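PDB 6K4E: putative serine phosphatase from Pseudomonas aeruginosa, which probably removes phosphate from phosphoserine or phosphothreonine as a magnesium-dependent PP2C-type phosphatase in the SiaABC threonine phosphorylation pathway that controls biofilm formation. Local coordinates for residues Q184-G189 with N222-L227. Residues are numbered along the deposited sequence; the frame is centred on the assembly and turned at random.
Sequences QLAFAG and NIEVPL
L185 and V225 lie side by side on one face of an antiparallel strand pair and point the same way, with L185 CD2 3.8 Å from V225 CG2. The other branch of the leucine turns to L227: L185 CD1 meets L227 CD1 at 3.9 Å, and these two side chains cross at about a right angle. Further along the same face, the F187 ring meets I223 more loosely, its CD2 4.3 Å from the I223 CD1 methyl, which approaches obliquely. With CG of F187 anti to the backbone N (chi1 163°), the ring leans along its own strand, and one face receives G189 N 3.7 Å above its plane. Beneath these side chains, L185 with V225 and F187 with I223 form hydrogen-bonded pairs; the bond from L185 N to V225 O is nearly straight, at 175°. On the opposite face, A186 CB rests against E224 CG at 4.0 Å, and A188 CB touches N222 OD1 at 3.4 Å. N222 OD1 is hydrogen-bonded to A144 N and N222 ND2 to D142 OD1, which fixes the rotation of the amide. Strand 223-226 is an edge strand of its antiparallel sheet within the chain; strand 184-190 has 171-179 on its other flank. L185 and F187 pack on L194, and F187, I223 and V225 on L205, of the second sheet, as in the PP2C beta-sandwich, while A186, A188 and N222 lie against P143 of helix 143-157.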
# COMPACT_ATOMS: atom_id res chain seq x y z
N GLN B 184 14.23 28.98 9.23
CA GLN B 184 14.27 28.85 7.78
C GLN B 184 13.55 27.61 7.35
O GLN B 184 13.42 26.65 8.10
CB GLN B 184 15.68 29.03 7.15
CG GLN B 184 16.64 27.87 7.14
CD GLN B 184 17.78 28.17 6.18
OE1 GLN B 184 18.09 27.41 5.27
NE2 GLN B 184 18.39 29.33 6.34
N LEU B 185 13.01 27.67 6.15
CA LEU B 185 12.18 26.62 5.58
C LEU B 185 12.85 26.06 4.34
O LEU B 185 13.44 26.82 3.57
CB LEU B 185 10.85 27.31 5.20
CG LEU B 185 9.69 26.51 4.69
CD1 LEU B 185 8.39 27.06 5.25
CD2 LEU B 185 9.65 26.54 3.16
N ALA B 186 12.78 24.72 4.15
CA ALA B 186 13.31 24.11 2.94
C ALA B 186 12.14 23.43 2.26
O ALA B 186 11.40 22.72 2.92
CB ALA B 186 14.40 23.09 3.29
N PHE B 187 11.93 23.70 0.98
CA PHE B 187 10.83 23.09 0.23
C PHE B 187 11.34 22.41 -1.04
O PHE B 187 12.20 22.94 -1.73
CB PHE B 187 9.75 24.17 -0.15
CG PHE B 187 8.80 23.74 -1.25
CD1 PHE B 187 7.83 22.75 -1.02
CD2 PHE B 187 8.90 24.27 -2.53
CE1 PHE B 187 7.00 22.31 -2.06
CE2 PHE B 187 8.06 23.83 -3.55
CZ PHE B 187 7.11 22.87 -3.31
N ALA B 188 10.78 21.25 -1.35
CA ALA B 188 11.07 20.55 -2.61
C ALA B 188 9.79 19.92 -3.08
O ALA B 188 9.10 19.30 -2.29
CB ALA B 188 12.16 19.50 -2.42
N GLY B 189 9.45 20.12 -4.34
CA GLY B 189 8.21 19.61 -4.92
C GLY B 189 8.30 19.07 -6.32
O GLY B 189 9.12 19.52 -7.12
N ASN B 222 16.25 21.74 -3.13
CA ASN B 222 15.51 22.47 -2.12
C ASN B 222 15.53 23.97 -2.40
O ASN B 222 16.54 24.51 -2.86
CB ASN B 222 16.10 22.22 -0.75
CG ASN B 222 15.88 20.82 -0.27
OD1 ASN B 222 14.81 20.25 -0.46
ND2 ASN B 222 16.90 20.22 0.32
N ILE B 223 14.41 24.62 -2.10
CA ILE B 223 14.26 26.05 -2.18
C ILE B 223 14.21 26.47 -0.72
O ILE B 223 13.30 26.07 0.00
CB ILE B 223 13.00 26.46 -2.98
CG1 ILE B 223 13.13 26.01 -4.46
CG2 ILE B 223 12.75 27.99 -2.86
CD1 ILE B 223 11.79 25.93 -5.23
N GLU B 224 15.17 27.26 -0.31
CA GLU B 224 15.28 27.67 1.07
C GLU B 224 14.97 29.11 1.26
O GLU B 224 15.63 29.97 0.67
CB GLU B 224 16.64 27.30 1.66
CG GLU B 224 16.90 25.81 1.69
CD GLU B 224 18.34 25.50 2.04
OE1 GLU B 224 19.19 25.55 1.12
OE2 GLU B 224 18.62 25.23 3.23
N VAL B 225 13.94 29.37 2.06
CA VAL B 225 13.47 30.71 2.34
C VAL B 225 13.59 31.06 3.81
O VAL B 225 13.45 30.17 4.65
CB VAL B 225 12.04 30.99 1.80
CG1 VAL B 225 12.04 31.10 0.26
CG2 VAL B 225 11.02 29.98 2.30
N PRO B 226 13.82 32.35 4.17
CA PRO B 226 13.81 32.71 5.59
C PRO B 226 12.41 32.43 6.14
O PRO B 226 11.43 32.42 5.39
CB PRO B 226 14.12 34.22 5.57
CG PRO B 226 13.76 34.68 4.22
CD PRO B 226 14.01 33.54 3.31
N LEU B 227 12.30 32.13 7.42
CA LEU B 227 11.00 31.82 8.00
C LEU B 227 10.62 33.01 8.84
O LEU B 227 11.25 33.26 9.87
CB LEU B 227 11.10 30.51 8.80
CG LEU B 227 9.87 29.87 9.37
CD1 LEU B 227 8.91 29.47 8.27
CD2 LEU B 227 10.26 28.63 10.15